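PDB 5Z87: EmGH1 from Erythrobacter marinus, which probably hydrolyses beta-glucosidic bonds, as a glycoside hydrolase of family 3. Local coordinates for residues P180-C185 with P263-A268; Y668-Y673 with R696-R701; D705-Y710 with Q729-E734. All coordinates share one frame; numbering follows the deposited sequence.

Contact 1: residues P180-C185 with P263-A268; sequences PNIDIC and PPFRAA. With EDO (1,2-ethanediol), chain K.
Ile182 and Pro264 bring the two backbones nearest, 6.5 Å between their CA atoms, where the irregular loop 180-185 passes the first turn of helix 263-270. No hydrogen bond crosses. Ile182 does most of the touching. Its CG1 sits between the backbone N and the carbonyl carbon (chi1 55°), and the extended end carries CD1 over one face of the Phe265 ring. This is a CH-pi contact, 3.8 Å from Ile182 CD1 to the centroid of the Phe265 ring and 15° off the ring normal. The CB atoms of Ile182 and Pro264 lie 4.2 Å apart. Further along the loop, Ile184 CD1 meets Pro264 CG at 4.0 Å, the two side chains crossing at about a right angle. Asp183 reaches the Phe265 ring at its edge, with OD1 4.5 Å from CZ. The backbone N of Asp183 donates to Asn181 OD1 at 3.0 Å, which makes an Asx turn. Asp183 OD2 is hydrogen-bonded to His234, a residue of the pocket that holds dithiothreitol. The Phe265 ring also packs edge-to-face with Phe235. The contact is therefore apolar and buried, while Asp183 OD2 and Asn181 ND2 are bonded outside it, to His234 of strand 229-235 and to Glu195.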
loop_
_atom_site.group_PDB
_atom_site.type_symbol
_atom_site.label_atom_id
_atom_site.label_comp_id
_atom_site.label_asym_id
_atom_site.label_seq_id
_atom_site.Cartn_x
_atom_site.Cartn_y
_atom_site.Cartn_z
ATOM N N PRO A 180 13.925 -2.619 -22.169
ATOM C CA PRO A 180 12.635 -2.054 -21.760
ATOM C C PRO A 180 12.454 -1.926 -20.242
ATOM O O PRO A 180 13.122 -2.585 -19.452
ATOM C CB PRO A 180 11.633 -3.063 -22.312
ATOM C CG PRO A 180 12.359 -4.391 -22.177
ATOM C CD PRO A 180 13.824 -4.064 -22.449
ATOM N N ASN A 181 11.535 -1.052 -19.857
ATOM C CA ASN A 181 11.030 -1.000 -18.493
ATOM C C ASN A 181 9.997 -2.108 -18.363
ATOM O O ASN A 181 8.954 -2.071 -19.020
ATOM C CB ASN A 181 10.434 0.381 -18.230
ATOM C CG ASN A 181 9.806 0.519 -16.840
ATOM O OD1 ASN A 181 9.098 -0.370 -16.355
ATOM N ND2 ASN A 181 10.049 1.663 -16.207
ATOM N N ILE A 182 10.279 -3.109 -17.534
ATOM C CA ILE A 182 9.325 -4.192 -17.383
ATOM C C ILE A 182 8.878 -4.280 -15.929
ATOM O O ILE A 182 8.614 -5.369 -15.410
ATOM C CB ILE A 182 9.899 -5.519 -17.894
ATOM C CG1 ILE A 182 11.225 -5.855 -17.210
ATOM C CG2 ILE A 182 10.102 -5.421 -19.399
ATOM C CD1 ILE A 182 11.841 -7.171 -17.722
ATOM N N ASP A 183 8.778 -3.125 -15.275
ATOM C CA ASP A 183 8.132 -3.033 -13.975
ATOM C C ASP A 183 6.631 -3.291 -14.112
ATOM O O ASP A 183 6.060 -3.243 -15.205
ATOM C CB ASP A 183 8.376 -1.653 -13.352
ATOM C CG ASP A 183 9.869 -1.345 -13.173
ATOM O OD1 ASP A 183 10.599 -2.245 -12.694
ATOM O OD2 ASP A 183 10.315 -0.221 -13.520
ATOM N N ILE A 184 5.995 -3.571 -12.980
ATOM C CA ILE A 184 4.566 -3.851 -12.913
ATOM C C ILE A 184 3.884 -2.614 -12.359
ATOM O O ILE A 184 4.267 -2.115 -11.293
ATOM C CB ILE A 184 4.284 -5.072 -12.022
ATOM C CG1 ILE A 184 5.252 -6.213 -12.359
ATOM C CG2 ILE A 184 2.824 -5.511 -12.123
ATOM C CD1 ILE A 184 5.063 -6.788 -13.763
ATOM N N CYS A 185 2.880 -2.109 -13.077
ATOM C CA CYS A 185 2.153 -0.916 -12.635
ATOM C C CYS A 185 1.005 -1.358 -11.741
ATOM O O CYS A 185 -0.095 -1.632 -12.211
ATOM C CB CYS A 185 1.630 -0.105 -13.818
ATOM S SG CYS A 185 0.745 1.425 -13.259
ATOM N N PRO A 263 8.419 -12.568 -13.146
ATOM C CA PRO A 263 8.197 -13.384 -14.375
ATOM C C PRO A 263 8.613 -12.673 -15.657
ATOM O O PRO A 263 9.165 -13.319 -16.566
ATOM C CB PRO A 263 6.689 -13.675 -14.344
ATOM C CG PRO A 263 6.373 -13.714 -12.864
ATOM C CD PRO A 263 7.251 -12.653 -12.234
ATOM N N PRO A 264 8.384 -11.360 -15.800
ATOM C CA PRO A 264 8.896 -10.707 -17.024
ATOM C C PRO A 264 10.409 -10.665 -17.094
ATOM O O PRO A 264 10.980 -10.846 -18.181
ATOM C CB PRO A 264 8.281 -9.298 -16.970
ATOM C CG PRO A 264 7.809 -9.118 -15.566
ATOM C CD PRO A 264 7.445 -10.481 -15.075
ATOM N N PHE A 265 11.081 -10.417 -15.969
ATOM C CA PHE A 265 12.538 -10.492 -15.943
ATOM C C PHE A 265 13.007 -11.907 -16.255
ATOM O O PHE A 265 13.934 -12.105 -17.047
ATOM C CB PHE A 265 13.070 -10.052 -14.580
ATOM C CG PHE A 265 13.047 -8.562 -14.364
ATOM C CD1 PHE A 265 14.065 -7.759 -14.868
ATOM C CD2 PHE A 265 12.027 -7.967 -13.621
ATOM C CE1 PHE A 265 14.048 -6.388 -14.664
ATOM C CE2 PHE A 265 12.005 -6.598 -13.414
ATOM C CZ PHE A 265 13.012 -5.801 -13.935
ATOM N N ARG A 266 12.370 -12.910 -15.647
ATOM C CA ARG A 266 12.795 -14.282 -15.895
ATOM C C ARG A 266 12.667 -14.633 -17.370
ATOM O O ARG A 266 13.564 -15.261 -17.944
ATOM C CB ARG A 266 11.988 -15.263 -15.049
ATOM C CG ARG A 266 12.478 -16.701 -15.191
ATOM C CD ARG A 266 11.685 -17.656 -14.306
ATOM N NE ARG A 266 12.147 -19.035 -14.452
ATOM C CZ ARG A 266 12.657 -19.779 -13.474
ATOM N NH1 ARG A 266 12.768 -19.291 -12.243
ATOM N NH2 ARG A 266 13.049 -21.023 -13.728
ATOM N N ALA A 267 11.565 -14.218 -18.006
ATOM C CA ALA A 267 11.381 -14.507 -19.422
ATOM C C ALA A 267 12.378 -13.734 -20.284
ATOM O O ALA A 267 12.956 -14.292 -21.220
ATOM C CB ALA A 267 9.949 -14.188 -19.841
ATOM N N ALA A 268 12.572 -12.446 -19.992
ATOM C CA ALA A 268 13.553 -11.644 -20.717
ATOM C C ALA A 268 14.949 -12.249 -20.626
ATOM O O ALA A 268 15.690 -12.274 -21.617
ATOM C CB ALA A 268 13.575 -10.216 -20.164
HETATM C C1 EDO K . 14.457 -21.529 -9.742
HETATM O O1 EDO K . 14.318 -22.025 -8.404
HETATM C C2 EDO K . 14.822 -22.702 -10.647
HETATM O O2 EDO K . 13.639 -23.270 -11.228
#

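Contact 2: residues Y668-Y673 with R696-R701; sequences YTSFGY and RNTGDR
The Phe671 ring approaches Asn697 obliquely, with CD1 4.2 Å from Asn697 CA. The Tyr673 ring has Phe671 O in its plane at the edge, and its hydroxyl is probably hydrogen-bonded to Asp705. Several bonds grip the Asn697 amide and fix its rotation. Thr669 OG1 donates to Asn697 OD1 at 2.7 Å, tilted 18° from the carbonyl plane. The backbone N of Gly699 reaches Asn697 OD1 at 3.0 Å and closes an Asx turn. In the amide plane, ND2 of Asn697 gives a nearly straight bond to Arg701 O, 2.9 Å long; ND2 also bonds to Leu733 O. With CG anti to the backbone N (chi1 -175°), the Asn697 amide is brought within reach of Thr669. Residues 671-673, on the outermost strand 671-678, pair antiparallel with 696-697 of the central strand 689-697; strand 738-745 is the third of this sheet in the C-terminal beta region. Phe671 and Asn697 are a non-hydrogen-bonded pair; Gly672 and Arg696 are a hydrogen-bonded one, Gly672 N to Arg696 O at 2.8 Å. Beyond the last bridge, Thr698 N donates to Ser670 O at 2.8 Å. Arg701 CD lies 4.1 Å from Tyr668 CB. The Tyr668 phenol bonds to Ile614 O.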
loop_
_atom_site.group_PDB
_atom_site.type_symbol
_atom_site.label_atom_id
_atom_site.label_comp_id
_atom_site.label_asym_id
_atom_site.label_seq_id
_atom_site.Cartn_x
_atom_site.Cartn_y
_atom_site.Cartn_z
ATOM N N TYR A 668 -16.830 -0.677 -32.631
ATOM C CA TYR A 668 -17.981 -0.249 -33.413
ATOM C C TYR A 668 -18.817 -1.426 -33.875
ATOM O O TYR A 668 -19.924 -1.218 -34.384
ATOM C CB TYR A 668 -17.548 0.579 -34.623
ATOM C CG TYR A 668 -16.878 1.875 -34.246
ATOM C CD1 TYR A 668 -17.095 2.453 -32.999
ATOM C CD2 TYR A 668 -16.018 2.519 -35.131
ATOM C CE1 TYR A 668 -16.476 3.638 -32.645
ATOM C CE2 TYR A 668 -15.400 3.692 -34.787
ATOM C CZ TYR A 668 -15.629 4.249 -33.553
ATOM O OH TYR A 668 -15.005 5.425 -33.224
ATOM N N THR A 669 -18.318 -2.648 -33.724
ATOM C CA THR A 669 -19.160 -3.812 -33.907
ATOM C C THR A 669 -19.315 -4.523 -32.554
ATOM O O THR A 669 -18.971 -3.974 -31.506
ATOM C CB THR A 669 -18.602 -4.696 -35.022
ATOM O OG1 THR A 669 -19.580 -5.684 -35.383
ATOM C CG2 THR A 669 -17.300 -5.366 -34.602
ATOM N N SER A 670 -19.881 -5.725 -32.569
ATOM C CA SER A 670 -20.130 -6.469 -31.346
ATOM C C SER A 670 -19.689 -7.907 -31.543
ATOM O O SER A 670 -19.667 -8.409 -32.668
ATOM C CB SER A 670 -21.613 -6.420 -30.941
ATOM O OG SER A 670 -22.410 -7.173 -31.834
ATOM N N PHE A 671 -19.335 -8.560 -30.434
ATOM C CA PHE A 671 -18.735 -9.889 -30.448
ATOM C C PHE A 671 -19.462 -10.805 -29.469
ATOM O O PHE A 671 -19.714 -10.424 -28.323
ATOM C CB PHE A 671 -17.235 -9.804 -30.102
ATOM C CG PHE A 671 -16.436 -8.938 -31.057
ATOM C CD1 PHE A 671 -16.002 -9.447 -32.282
ATOM C CD2 PHE A 671 -16.131 -7.622 -30.740
ATOM C CE1 PHE A 671 -15.281 -8.660 -33.173
ATOM C CE2 PHE A 671 -15.412 -6.826 -31.620
ATOM C CZ PHE A 671 -14.978 -7.349 -32.841
ATOM N N GLY A 672 -19.778 -12.017 -29.913
ATOM C CA GLY A 672 -20.447 -13.001 -29.086
ATOM C C GLY A 672 -19.519 -14.170 -28.804
ATOM O O GLY A 672 -18.982 -14.789 -29.732
ATOM N N TYR A 673 -19.351 -14.468 -27.519
ATOM C CA TYR A 673 -18.351 -15.418 -27.051
ATOM C C TYR A 673 -19.019 -16.703 -26.602
ATOM O O TYR A 673 -19.995 -16.662 -25.843
ATOM C CB TYR A 673 -17.555 -14.838 -25.879
ATOM C CG TYR A 673 -16.481 -13.870 -26.288
ATOM C CD1 TYR A 673 -16.798 -12.623 -26.825
ATOM C CD2 TYR A 673 -15.143 -14.195 -26.120
ATOM C CE1 TYR A 673 -15.798 -11.735 -27.193
ATOM C CE2 TYR A 673 -14.145 -13.318 -26.478
ATOM C CZ TYR A 673 -14.473 -12.099 -27.021
ATOM O OH TYR A 673 -13.456 -11.255 -27.373
ATOM N N ARG A 696 -17.701 -14.646 -32.332
ATOM C CA ARG A 696 -18.450 -14.363 -33.547
ATOM C C ARG A 696 -18.695 -12.868 -33.622
ATOM O O ARG A 696 -19.066 -12.247 -32.618
ATOM C CB ARG A 696 -19.790 -15.122 -33.574
ATOM C CG ARG A 696 -20.684 -14.786 -34.774
ATOM C CD ARG A 696 -22.074 -15.434 -34.678
ATOM N NE ARG A 696 -22.021 -16.898 -34.734
ATOM C CZ ARG A 696 -22.077 -17.692 -33.667
ATOM N NH1 ARG A 696 -22.186 -17.168 -32.447
ATOM N NH2 ARG A 696 -22.023 -19.011 -33.813
ATOM N N ASN A 697 -18.460 -12.290 -34.798
ATOM C CA ASN A 697 -18.800 -10.891 -35.049
ATOM C C ASN A 697 -20.308 -10.821 -35.252
ATOM O O ASN A 697 -20.833 -11.225 -36.290
ATOM C CB ASN A 697 -18.040 -10.362 -36.257
ATOM C CG ASN A 697 -18.269 -8.888 -36.497
ATOM O OD1 ASN A 697 -19.219 -8.292 -35.990
ATOM N ND2 ASN A 697 -17.384 -8.283 -37.272
ATOM N N THR A 698 -21.011 -10.318 -34.246
ATOM C CA THR A 698 -22.465 -10.258 -34.244
ATOM C C THR A 698 -22.991 -8.886 -34.651
ATOM O O THR A 698 -24.168 -8.593 -34.436
ATOM C CB THR A 698 -22.992 -10.616 -32.855
ATOM O OG1 THR A 698 -22.567 -9.602 -31.946
ATOM C CG2 THR A 698 -22.438 -11.954 -32.392
ATOM N N GLY A 699 -22.139 -8.029 -35.195
ATOM C CA GLY A 699 -22.561 -6.713 -35.623
ATOM C C GLY A 699 -22.391 -6.552 -37.115
ATOM O O GLY A 699 -22.309 -7.544 -37.849
ATOM N N ASP A 700 -22.315 -5.308 -37.579
ATOM C CA ASP A 700 -22.480 -5.024 -38.999
ATOM C C ASP A 700 -21.236 -4.439 -39.663
ATOM O O ASP A 700 -21.332 -3.955 -40.790
ATOM C CB ASP A 700 -23.683 -4.089 -39.212
ATOM C CG ASP A 700 -23.439 -2.660 -38.704
ATOM O OD1 ASP A 700 -22.364 -2.367 -38.136
ATOM O OD2 ASP A 700 -24.349 -1.814 -38.872
ATOM N N ARG A 701 -20.082 -4.445 -38.999
ATOM C CA ARG A 701 -18.837 -4.062 -39.653
ATOM C C ARG A 701 -17.710 -4.926 -39.121
ATOM O O ARG A 701 -17.775 -5.460 -38.011
ATOM C CB ARG A 701 -18.491 -2.582 -39.459
ATOM C CG ARG A 701 -18.629 -2.085 -38.055
ATOM C CD ARG A 701 -19.305 -0.733 -38.056
ATOM N NE ARG A 701 -18.404 0.305 -38.507
ATOM C CZ ARG A 701 -18.773 1.533 -38.863
ATOM N NH1 ARG A 701 -20.051 1.892 -38.831
ATOM N NH2 ARG A 701 -17.851 2.403 -39.262
#

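Contact 3: residues D705-Y710 with Q729-E734; sequences DVVQLY and QKVLLE
Asp705 pairs with Val731 through two backbone bonds, and Asp705 O receives Val731 N at 2.8 Å. Asp705 O also takes a CA-H...O contact from Lys730 CA at 3.3 Å. The Asp705 carboxylate forms a salt bridge with Lys624. Val706 comes next, in a non-hydrogen-bonded pair with Lys730, their CA atoms 4.1 Å apart. Val706 CG2 meets the methylene chain of Lys730 at an oblique crossing, 3.8 Å from Lys730 CG. That chain leaves with CG anti to the backbone N (chi1 -158°) and bends at chi3, carrying NZ to a salt bridge with Glu415 and a hydrogen bond with Ser622. Val707 then restores the two-bond pattern with Gln729: Val707 N reaches Gln729 O at 2.9 Å. On the face shared with Asp705, Val707 CG2 lies 4.4 Å from Val731 CG2. Gln708 turns away from the second strand, and Gln708 OE1 accepts from Tyr710 OH at 2.6 Å. The two strands are the arms of a beta hairpin in the fibronectin type III-like domain. Strand 764-771 flanks 703-713 on its other side, while side chains of strands 671-678 and 738-745 pack against the face bearing Val707 and Val731.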
loop_
_atom_site.group_PDB
_atom_site.type_symbol
_atom_site.label_atom_id
_atom_site.label_comp_id
_atom_site.label_asym_id
_atom_site.label_seq_id
_atom_site.Cartn_x
_atom_site.Cartn_y
_atom_site.Cartn_z
ATOM N N ASP A 705 -11.196 -7.934 -31.853
ATOM C CA ASP A 705 -11.386 -8.094 -30.420
ATOM C C ASP A 705 -10.196 -8.874 -29.873
ATOM O O ASP A 705 -9.532 -9.626 -30.599
ATOM C CB ASP A 705 -12.715 -8.810 -30.103
ATOM C CG ASP A 705 -13.261 -8.466 -28.716
ATOM O OD1 ASP A 705 -12.763 -7.508 -28.087
ATOM O OD2 ASP A 705 -14.202 -9.149 -28.256
ATOM N N VAL A 706 -9.927 -8.698 -28.582
ATOM C CA VAL A 706 -8.881 -9.448 -27.896
ATOM C C VAL A 706 -9.548 -10.510 -27.033
ATOM O O VAL A 706 -10.138 -10.201 -25.993
ATOM C CB VAL A 706 -7.974 -8.536 -27.065
ATOM C CG1 VAL A 706 -6.888 -9.359 -26.402
ATOM C CG2 VAL A 706 -7.366 -7.444 -27.956
ATOM N N VAL A 707 -9.464 -11.763 -27.477
ATOM C CA VAL A 707 -9.942 -12.905 -26.708
ATOM C C VAL A 707 -8.984 -13.157 -25.550
ATOM O O VAL A 707 -7.767 -13.252 -25.752
ATOM C CB VAL A 707 -10.049 -14.125 -27.632
ATOM C CG1 VAL A 707 -10.354 -15.390 -26.864
ATOM C CG2 VAL A 707 -11.101 -13.868 -28.701
ATOM N N GLN A 708 -9.517 -13.266 -24.328
ATOM C CA GLN A 708 -8.693 -13.292 -23.121
ATOM C C GLN A 708 -8.953 -14.551 -22.303
ATOM O O GLN A 708 -10.106 -14.886 -22.009
ATOM C CB GLN A 708 -8.940 -12.036 -22.273
ATOM C CG GLN A 708 -8.602 -10.756 -23.024
ATOM C CD GLN A 708 -9.090 -9.484 -22.343
ATOM O OE1 GLN A 708 -9.120 -9.369 -21.110
ATOM N NE2 GLN A 708 -9.482 -8.515 -23.156
ATOM N N LEU A 709 -7.873 -15.231 -21.915
ATOM C CA LEU A 709 -7.932 -16.461 -21.131
ATOM C C LEU A 709 -7.374 -16.220 -19.727
ATOM O O LEU A 709 -6.341 -15.567 -19.566
ATOM C CB LEU A 709 -7.151 -17.577 -21.830
ATOM C CG LEU A 709 -7.279 -19.006 -21.272
ATOM C CD1 LEU A 709 -8.603 -19.635 -21.671
ATOM C CD2 LEU A 709 -6.130 -19.865 -21.758
ATOM N N TYR A 710 -8.070 -16.743 -18.711
ATOM C CA TYR A 710 -7.691 -16.598 -17.310
ATOM C C TYR A 710 -7.867 -17.934 -16.608
ATOM O O TYR A 710 -8.633 -18.797 -17.053
ATOM C CB TYR A 710 -8.549 -15.559 -16.569
ATOM C CG TYR A 710 -8.548 -14.166 -17.140
ATOM C CD1 TYR A 710 -9.327 -13.846 -18.251
ATOM C CD2 TYR A 710 -7.802 -13.144 -16.540
ATOM C CE1 TYR A 710 -9.334 -12.534 -18.772
ATOM C CE2 TYR A 710 -7.810 -11.842 -17.045
ATOM C CZ TYR A 710 -8.582 -11.546 -18.167
ATOM O OH TYR A 710 -8.591 -10.267 -18.682
ATOM N N GLN A 729 -5.402 -13.318 -27.458
ATOM C CA GLN A 729 -5.294 -13.388 -28.910
ATOM C C GLN A 729 -6.183 -12.316 -29.519
ATOM O O GLN A 729 -7.405 -12.382 -29.390
ATOM C CB GLN A 729 -5.709 -14.765 -29.410
ATOM C CG GLN A 729 -5.554 -14.957 -30.910
ATOM C CD GLN A 729 -4.157 -14.650 -31.386
ATOM O OE1 GLN A 729 -3.219 -15.408 -31.115
ATOM N NE2 GLN A 729 -3.997 -13.523 -32.082
ATOM N N LYS A 730 -5.587 -11.331 -30.178
ATOM C CA LYS A 730 -6.378 -10.403 -30.973
ATOM C C LYS A 730 -6.835 -11.104 -32.251
ATOM O O LYS A 730 -6.038 -11.768 -32.922
ATOM C CB LYS A 730 -5.573 -9.144 -31.291
ATOM C CG LYS A 730 -6.448 -7.942 -31.640
ATOM C CD LYS A 730 -5.656 -6.662 -31.684
ATOM C CE LYS A 730 -6.472 -5.495 -31.180
ATOM N NZ LYS A 730 -5.720 -4.222 -31.209
ATOM N N VAL A 731 -8.130 -11.014 -32.554
ATOM C CA VAL A 731 -8.693 -11.586 -33.774
ATOM C C VAL A 731 -9.342 -10.476 -34.589
ATOM O O VAL A 731 -9.804 -9.464 -34.052
ATOM C CB VAL A 731 -9.719 -12.708 -33.509
ATOM C CG1 VAL A 731 -9.061 -13.858 -32.787
ATOM C CG2 VAL A 731 -10.909 -12.172 -32.722
ATOM N N LEU A 732 -9.347 -10.671 -35.903
ATOM C CA LEU A 732 -10.026 -9.797 -36.847
ATOM C C LEU A 732 -11.136 -10.605 -37.500
ATOM O O LEU A 732 -10.889 -11.716 -37.980
ATOM C CB LEU A 732 -9.049 -9.255 -37.901
ATOM C CG LEU A 732 -9.661 -8.540 -39.117
ATOM C CD1 LEU A 732 -10.383 -7.250 -38.717
ATOM C CD2 LEU A 732 -8.591 -8.257 -40.181
ATOM N N LEU A 733 -12.356 -10.068 -37.486
ATOM C CA LEU A 733 -13.535 -10.802 -37.933
ATOM C C LEU A 733 -14.384 -9.934 -38.847
ATOM O O LEU A 733 -14.625 -8.757 -38.551
ATOM C CB LEU A 733 -14.399 -11.272 -36.741
ATOM C CG LEU A 733 -13.814 -12.309 -35.777
ATOM C CD1 LEU A 733 -14.776 -12.595 -34.590
ATOM C CD2 LEU A 733 -13.494 -13.573 -36.529
ATOM N N GLU A 734 -14.844 -10.533 -39.950
ATOM C CA GLU A 734 -15.855 -9.936 -40.810
ATOM C C GLU A 734 -17.233 -10.084 -40.170
ATOM O O GLU A 734 -17.442 -10.956 -39.327
ATOM C CB GLU A 734 -15.848 -10.607 -42.183
ATOM C CG GLU A 734 -14.581 -10.395 -43.011
ATOM C CD GLU A 734 -14.281 -8.927 -43.241
ATOM O OE1 GLU A 734 -15.243 -8.151 -43.440
ATOM O OE2 GLU A 734 -13.087 -8.543 -43.218
#

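From the N terminus, contact 1 comes first, closing a loop of 77 residues within the N-terminal barrel domain. It ties the segment after strand 176-177 to helix 263-270, and strand 229-235 lies between them in sequence. Contact 2 opens much later and closes 22 residues, joining strands 671-678 and 689-697. Contact 3 follows, closing 18 residues as the hairpin of strands 703-713 and 724-733. The three run in series; none nests in or crosses another. Contacts 2 and 3 touch through Tyr673, Phe671 and Asp705, linking two sheets. Contact 1 stands apart, its centre 24 Å from that of contact 3.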